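Local coordinates for hypothetical protein TM1010 (Thermotoga maritima, PDB 2F4P) that is of unknown function but belongs to the cupin family, whose members share a small antiparallel jelly-roll beta barrel, and is found as two copies in the assembly, at residues F18-K23 with V54-A59; P87-I90 with V96-I99. One frame throughout, in Å; residues are numbered along the deposited sequence. Where two conformers were deposited one is given.

Contact 1 of 2, residues F18-K23 with V54-A59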
ATOM      1  N   PHE A  18     -11.377  14.133   8.360  1.00 40.40           N
ATOM      2  CA  PHE A  18     -12.632  13.593   7.835  1.00 40.61           C
ATOM      3  C   PHE A  18     -12.965  12.171   8.342  1.00 41.46           C
ATOM      4  O   PHE A  18     -12.074  11.324   8.550  1.00 40.75           O
ATOM      5  CB  PHE A  18     -12.584  13.539   6.309  1.00 39.87           C
ATOM      6  CG  PHE A  18     -12.293  14.863   5.646  1.00 39.53           C
ATOM      7  CD1 PHE A  18     -13.220  15.879   5.678  1.00 33.76           C
ATOM      8  CD2 PHE A  18     -11.107  15.064   4.954  1.00 42.77           C
ATOM      9  CE1 PHE A  18     -12.967  17.101   5.050  1.00 41.92           C
ATOM     10  CE2 PHE A  18     -10.841  16.288   4.325  1.00 42.95           C
ATOM     11  CZ  PHE A  18     -11.778  17.303   4.377  1.00 38.51           C
ATOM     12  N   GLU A  19     -14.257  11.897   8.438  1.00 41.76           N
ATOM     13  CA  GLU A  19     -14.752  10.586   8.849  1.00 43.03           C
ATOM     14  C   GLU A  19     -14.358   9.515   7.852  1.00 45.19           C
ATOM     15  O   GLU A  19     -13.728   8.520   8.224  1.00 46.61           O
ATOM     16  CB  GLU A  19     -16.265  10.642   9.026  1.00 41.44           C
ATOM     17  CG  GLU A  19     -16.932   9.333   9.455  1.00 45.56           C
ATOM     18  CD  GLU A  19     -16.527   8.843  10.849  1.00 56.12           C
ATOM     19  OE1 GLU A  19     -15.950   9.610  11.664  1.00 50.11           O
ATOM     20  OE2 GLU A  19     -16.820   7.662  11.131  1.00 60.11           O
ATOM     21  N   ARG A  20     -14.696   9.731   6.577  1.00 46.24           N
ATOM     22  CA  ARG A  20     -14.412   8.770   5.508  1.00 48.06           C
ATOM     23  C   ARG A  20     -13.375   9.256   4.508  1.00 46.19           C
ATOM     24  O   ARG A  20     -12.938   8.513   3.645  1.00 48.06           O
ATOM     25  CB  ARG A  20     -15.715   8.442   4.777  1.00 49.14           C
ATOM     26  CG  ARG A  20     -16.628   7.556   5.574  1.00 57.19           C
ATOM     27  CD  ARG A  20     -17.672   6.920   4.672  1.00 59.55           C
ATOM     28  NE  ARG A  20     -18.708   7.883   4.322  1.00 60.35           N
ATOM     29  CZ  ARG A  20     -19.687   7.631   3.459  1.00 57.91           C
ATOM     30  NH1 ARG A  20     -19.758   6.452   2.867  1.00 45.65           N
ATOM     31  NH2 ARG A  20     -20.592   8.564   3.198  1.00 56.85           N
ATOM     32  N   GLY A  21     -12.946  10.503   4.648  1.00 46.13           N
ATOM     33  CA  GLY A  21     -12.057  11.128   3.679  1.00 41.27           C
ATOM     34  C   GLY A  21     -12.757  12.303   3.026  1.00 39.44           C
ATOM     35  O   GLY A  21     -13.875  12.667   3.395  1.00 37.54           O
ATOM     36  N   SER A  22     -12.087  12.933   2.075  1.00 39.99           N
ATOM     37  CA  SER A  22     -12.704  14.018   1.335  1.00 43.21           C
ATOM     38  C   SER A  22     -13.473  13.430   0.156  1.00 42.22           C
ATOM     39  O   SER A  22     -13.017  12.477  -0.497  1.00 40.30           O
ATOM     40  CB  SER A  22     -11.649  15.001   0.848  1.00 43.49           C
ATOM     41  OG  SER A  22     -10.682  14.304   0.120  1.00 49.86           O
ATOM     42  N   LYS A  23     -14.630  14.014  -0.126  1.00 40.59           N
ATOM     43  CA  LYS A  23     -15.499  13.502  -1.159  1.00 40.56           C
ATOM     44  C   LYS A  23     -14.813  13.750  -2.480  1.00 39.00           C
ATOM     45  O   LYS A  23     -14.310  14.847  -2.716  1.00 36.88           O
ATOM     46  CB  LYS A  23     -16.867  14.182  -1.134  1.00 41.91           C
ATOM     47  CG  LYS A  23     -17.887  13.493  -2.045  1.00 43.89           C
ATOM     48  CD  LYS A  23     -19.338  13.755  -1.638  1.00 48.99           C
ATOM     49  CE  LYS A  23     -20.310  12.854  -2.419  1.00 49.72           C
ATOM     50  NZ  LYS A  23     -20.124  13.021  -3.896  1.00 51.85           N
ATOM     51  N   VAL A  54     -12.735   4.662  -1.040  1.00 35.81           N
ATOM     52  CA  VAL A  54     -14.000   3.916  -1.049  0.50 34.78           C
ATOM     53  C   VAL A  54     -14.859   4.423  -2.191  1.00 34.46           C
ATOM     54  O   VAL A  54     -15.117   5.632  -2.276  1.00 35.60           O
ATOM     55  CB  VAL A  54     -14.814   4.113   0.246  0.50 34.86           C
ATOM     56  CG1 VAL A  54     -16.083   3.235   0.214  0.50 31.52           C
ATOM     57  CG2 VAL A  54     -13.955   3.818   1.462  0.50 42.38           C
ATOM     58  N   PHE A  55     -15.279   3.508  -3.063  1.00 36.64           N
ATOM     59  CA  PHE A  55     -16.258   3.781  -4.123  1.00 34.24           C
ATOM     60  C   PHE A  55     -17.567   3.142  -3.667  1.00 34.76           C
ATOM     61  O   PHE A  55     -17.629   1.928  -3.453  1.00 34.18           O
ATOM     62  CB  PHE A  55     -15.891   3.101  -5.427  1.00 35.71           C
ATOM     63  CG  PHE A  55     -14.633   3.619  -6.075  1.00 32.94           C
ATOM     64  CD1 PHE A  55     -13.401   3.125  -5.706  1.00 34.12           C
ATOM     65  CD2 PHE A  55     -14.700   4.568  -7.055  1.00 35.91           C
ATOM     66  CE1 PHE A  55     -12.232   3.611  -6.303  1.00 36.89           C
ATOM     67  CE2 PHE A  55     -13.571   5.051  -7.647  1.00 34.70           C
ATOM     68  CZ  PHE A  55     -12.318   4.549  -7.272  1.00 36.19           C
ATOM     69  N   GLU A  56     -18.627   3.933  -3.555  1.00 34.32           N
ATOM     70  CA  GLU A  56     -19.958   3.347  -3.323  1.00 34.82           C
ATOM     71  C   GLU A  56     -20.428   2.648  -4.594  1.00 34.71           C
ATOM     72  O   GLU A  56     -19.911   2.919  -5.663  1.00 33.56           O
ATOM     73  CB  GLU A  56     -20.949   4.432  -2.930  1.00 34.95           C
ATOM     74  CG  GLU A  56     -20.587   5.120  -1.604  1.00 31.57           C
ATOM     75  CD  GLU A  56     -20.439   4.184  -0.448  1.00 39.48           C
ATOM     76  OE1 GLU A  56     -21.153   3.146  -0.393  1.00 40.58           O
ATOM     77  OE2 GLU A  56     -19.622   4.500   0.449  1.00 41.42           O
ATOM     78  N   PRO A  57     -21.424   1.750  -4.486  1.00 35.04           N
ATOM     79  CA  PRO A  57     -21.853   1.037  -5.684  1.00 34.42           C
ATOM     80  C   PRO A  57     -22.141   1.974  -6.854  1.00 35.82           C
ATOM     81  O   PRO A  57     -22.775   3.014  -6.686  1.00 33.70           O
ATOM     82  CB  PRO A  57     -23.107   0.291  -5.219  1.00 34.94           C
ATOM     83  CG  PRO A  57     -22.942   0.103  -3.790  1.00 37.75           C
ATOM     84  CD  PRO A  57     -22.170   1.317  -3.291  1.00 34.97           C
ATOM     85  N   GLY A  58     -21.615   1.622  -8.025  1.00 36.65           N
ATOM     86  CA  GLY A  58     -21.838   2.386  -9.232  1.00 36.75           C
ATOM     87  C   GLY A  58     -20.814   3.503  -9.446  1.00 37.56           C
ATOM     88  O   GLY A  58     -20.761   4.095 -10.516  1.00 40.25           O
ATOM     89  N   ALA A  59     -20.046   3.842  -8.423  1.00 36.92           N
ATOM     90  CA  ALA A  59     -19.109   4.958  -8.530  1.00 35.07           C
ATOM     91  C   ALA A  59     -17.792   4.477  -9.123  1.00 36.51           C
ATOM     92  O   ALA A  59     -17.391   3.312  -8.956  1.00 33.91           O
ATOM     93  CB  ALA A  59     -18.883   5.616  -7.185  1.00 35.96           C
TER
HETATM   94  O   HOH W   1     -18.468   4.068   2.994  1.00 48.22           O

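Contact 2 of 2, residues P87-I90 with V96-I99. With EDO (1,2-ethanediol), chain G; EDO (1,2-ethanediol), chain F.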
ATOM      1  N   PRO A  87     -11.224  -5.909 -22.286  1.00 41.16           N
ATOM      2  CA  PRO A  87     -12.287  -6.383 -21.395  1.00 42.29           C
ATOM      3  C   PRO A  87     -11.997  -5.984 -19.954  1.00 41.12           C
ATOM      4  O   PRO A  87     -10.841  -6.031 -19.525  1.00 40.45           O
ATOM      5  CB  PRO A  87     -12.182  -7.907 -21.516  1.00 43.74           C
ATOM      6  CG  PRO A  87     -11.524  -8.144 -22.795  1.00 45.01           C
ATOM      7  CD  PRO A  87     -10.520  -7.041 -22.905  1.00 44.85           C
ATOM      8  N   ALA A  88     -13.038  -5.609 -19.211  1.00 39.23           N
ATOM      9  CA  ALA A  88     -12.889  -5.285 -17.801  1.00 40.82           C
ATOM     10  C   ALA A  88     -12.486  -6.503 -16.955  1.00 43.57           C
ATOM     11  O   ALA A  88     -12.833  -7.640 -17.270  1.00 44.68           O
ATOM     12  CB  ALA A  88     -14.144  -4.689 -17.287  1.00 41.80           C
ATOM     13  N   ARG A  89     -11.739  -6.229 -15.898  1.00 41.55           N
ATOM     14  CA  ARG A  89     -11.279  -7.206 -14.908  1.00 42.42           C
ATOM     15  C   ARG A  89     -12.096  -6.995 -13.611  1.00 40.51           C
ATOM     16  O   ARG A  89     -12.228  -5.871 -13.126  1.00 39.73           O
ATOM     17  CB  ARG A  89      -9.777  -6.976 -14.635  1.00 41.43           C
ATOM     18  CG  ARG A  89      -9.187  -7.685 -13.399  1.00 41.59           C
ATOM     19  CD  ARG A  89      -7.667  -7.422 -13.252  1.00 47.34           C
ATOM     20  NE  ARG A  89      -7.163  -7.986 -11.998  1.00 47.49           N
ATOM     21  CZ  ARG A  89      -5.902  -7.901 -11.566  1.00 49.29           C
ATOM     22  NH1 ARG A  89      -4.973  -7.258 -12.269  1.00 48.07           N
ATOM     23  NH2 ARG A  89      -5.575  -8.455 -10.402  1.00 49.66           N
ATOM     24  N   ILE A  90     -12.626  -8.078 -13.054  1.00 40.17           N
ATOM     25  CA  ILE A  90     -13.378  -8.019 -11.804  1.00 41.20           C
ATOM     26  C   ILE A  90     -12.376  -8.045 -10.652  1.00 40.15           C
ATOM     27  O   ILE A  90     -11.432  -8.827 -10.673  1.00 38.93           O
ATOM     28  CB  ILE A  90     -14.362  -9.215 -11.672  1.00 43.06           C
ATOM     29  CG1 ILE A  90     -15.356  -9.199 -12.834  1.00 46.50           C
ATOM     30  CG2 ILE A  90     -15.099  -9.153 -10.348  1.00 42.26           C
ATOM     31  CD1 ILE A  90     -16.038 -10.564 -13.085  1.00 50.58           C
ATOM     32  N   VAL A  96      -4.359  -7.506  -6.594  1.00 36.24           N
ATOM     33  CA  VAL A  96      -3.380  -6.486  -6.818  1.00 34.92           C
ATOM     34  C   VAL A  96      -3.379  -6.186  -8.317  1.00 37.02           C
ATOM     35  O   VAL A  96      -3.198  -7.090  -9.124  1.00 38.52           O
ATOM     36  CB  VAL A  96      -1.990  -6.954  -6.393  1.00 37.72           C
ATOM     37  CG1 VAL A  96      -0.937  -5.909  -6.803  1.00 39.70           C
ATOM     38  CG2 VAL A  96      -1.978  -7.225  -4.876  1.00 40.10           C
ATOM     39  N   VAL A  97      -3.563  -4.916  -8.662  1.00 35.66           N
ATOM     40  CA  VAL A  97      -3.565  -4.454 -10.037  1.00 34.17           C
ATOM     41  C   VAL A  97      -2.338  -3.597 -10.327  1.00 36.24           C
ATOM     42  O   VAL A  97      -2.138  -2.560  -9.687  1.00 36.56           O
ATOM     43  CB  VAL A  97      -4.825  -3.615 -10.346  1.00 36.69           C
ATOM     44  CG1 VAL A  97      -4.881  -3.307 -11.827  1.00 39.26           C
ATOM     45  CG2 VAL A  97      -6.062  -4.332  -9.864  1.00 41.72           C
ATOM     46  N   GLU A  98      -1.518  -4.053 -11.266  1.00 33.96           N
ATOM     47  CA  GLU A  98      -0.374  -3.278 -11.749  1.00 36.85           C
ATOM     48  C   GLU A  98      -0.791  -2.498 -12.992  1.00 38.74           C
ATOM     49  O   GLU A  98      -1.087  -3.096 -14.038  1.00 37.78           O
ATOM     50  CB  GLU A  98       0.769  -4.206 -12.087  1.00 37.83           C
ATOM     51  CG  GLU A  98       1.366  -4.875 -10.880  1.00 36.92           C
ATOM     52  CD  GLU A  98       2.570  -5.742 -11.239  1.00 43.90           C
ATOM     53  OE1 GLU A  98       3.048  -5.715 -12.405  1.00 47.03           O
ATOM     54  OE2 GLU A  98       3.007  -6.460 -10.339  1.00 45.34           O
ATOM     55  N   ILE A  99      -0.833  -1.184 -12.875  1.00 36.17           N
ATOM     56  CA  ILE A  99      -1.277  -0.317 -13.971  1.00 37.92           C
ATOM     57  C   ILE A  99      -0.054   0.371 -14.570  1.00 38.21           C
ATOM     58  O   ILE A  99       0.518   1.284 -13.948  1.00 37.67           O
ATOM     59  CB  ILE A  99      -2.301   0.726 -13.494  1.00 38.81           C
ATOM     60  CG1 ILE A  99      -3.432   0.042 -12.709  1.00 39.05           C
ATOM     61  CG2 ILE A  99      -2.840   1.561 -14.689  1.00 39.20           C
ATOM     62  CD1 ILE A  99      -4.387   0.984 -12.051  1.00 39.10           C
TER
HETATM   63  C1  EDO G 138     -16.293  -4.882 -20.629  1.00 36.74           C
HETATM   64  O1  EDO G 138     -15.462  -5.998 -20.394  1.00 34.05           O
HETATM   65  C2  EDO G 138     -16.208  -4.352 -22.044  1.00 40.09           C
HETATM   66  O2  EDO G 138     -16.661  -3.003 -21.987  1.00 40.51           O
HETATM   67  C1  EDO F 137      -7.085  -5.578 -18.244  1.00 34.67           C
HETATM   68  O1  EDO F 137      -6.747  -6.252 -17.027  1.00 38.47           O
HETATM   69  C2  EDO F 137      -8.361  -4.819 -17.916  1.00 33.59           C
HETATM   70  O2  EDO F 137      -8.865  -4.120 -19.044  1.00 23.83           O
HETATM   71  O   HOH W   2      -2.137  -6.577 -12.431  1.00 27.53           O

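Contact 1 of 2, residues F18-K23 with V54-A59
The backbones bearing Arg20 and Glu56 do not touch: the nearest alpha carbons, Arg20 CA and Val54 CA, are 8.2 Å apart, so side chains must span the gap. They do so through a single ion pair, with Arg20 NH1 lying 3.1 Å from Glu56 OE2. The carboxylate oxygen comes to the edge of the guanidinium, near its plane, but the two flat groups are turned 53° apart and the side chains cross at about a right angle. This is a one-atom-to-one-atom salt bridge rather than a two-pronged, coplanar pairing. A water completes the link: it accepts from Arg20 NH1 at 2.7 Å, in the guanidinium plane, and donates to Glu56 OE2 at 2.8 Å. Both chains are bent to meet. Arg20 folds at its third torsion (chi3 -76°), and Glu56 at its second (chi2 -56°), which turns the carboxylate back toward the arginine. Glu56 is also the first residue of a type II beta turn, closed by Ala59 N bonding to Glu56 O at 2.9 Å, with Pro57 and Gly58 at its corners. Trp34 NE1 adds a weak hydrogen bond to Glu56 OE2, giving that oxygen a third polar neighbour. Only 86 Å² is buried in this surface contact of a cupin-family fold. Strand 33-37 lies between strands 22-23 and 49-55 in the antiparallel sheet, bonded through Val35 to Ser22 and through Trp34 to Val54; the ion pair links the loop leading into strand 22-23 with the turn leaving strand 49-55, across the strand between them.

Contact 2 of 2, residues P87-I90 with V96-I99
Arg89 reaches strand 96-99 with its guanidinium, which meets Val96 through a backbone oxygen and Val97 through a methyl. Arg89 NH2 donates to Val96 O at 3.0 Å, with an N-H...O angle of 144°. The bond is bent, and the donor stands above the carbonyl plane, 60° out of it, rather than on a lone pair. Val97 CG2 sits over the centre of one guanidinium face, 3.9 Å above its plane, so a hydrocarbon surface backs the charged group while its edge is used for polar contacts. At that edge a water lies in the guanidinium plane, accepting from Arg89 NH1 at 2.9 Å and from Glu98 N at 2.8 Å. Directly or through water, the arginine thus engages a backbone carbonyl and a backbone N-H of the same strand. The reach depends on a fully stretched chain: CG is anti to the backbone N (chi1 167°) and the carbon chain stays extended out to NE, spanning CA atoms of Arg89 and Val97 that are 9.5 Å apart. The strands involved belong to the two different antiparallel sheets of the cupin fold, so the side chain bridges from one sheet to the other instead of pairing along an edge. Strand 89-92 is held by strand 78-83, where Arg89 bonds through its backbone to Tyr81, on which the Val97 side chain also packs. Strand 96-99 is anchored by strand 70-75, with Val97 joined to Leu72 by backbone hydrogen bonding, and Val96 packs on Val39 of the second subunit. Beside Arg89, two 1,2-ethanediol molecules line the start of segment 87-90: the O1 of one accepts a hydrogen bond from Ala88 N at 2.7 Å, and the other donates from O2 to Pro87 O at 2.8 Å.

In the fold
Contacts 1 and 2 lie on opposite sides of the chain's centre, each centred about 11 Å from it. Their own centres are about 20 Å apart, and their nearest atoms about 10 Å, so they do not touch. One six-stranded antiparallel sheet serves both: strand 22-23, outermost at one end, follows the arginine of contact 1, and strand 96-99, outermost at the other, enters contact 2. Contact 1 joins the loops at the ends of two of that sheet's strands, whereas contact 2 leaves it for the second sheet. The surroundings also differ. The other subunit approaches segment 96-99 but touches neither segment of contact 1, and the modelled 1,2-ethanediol lies at contact 2.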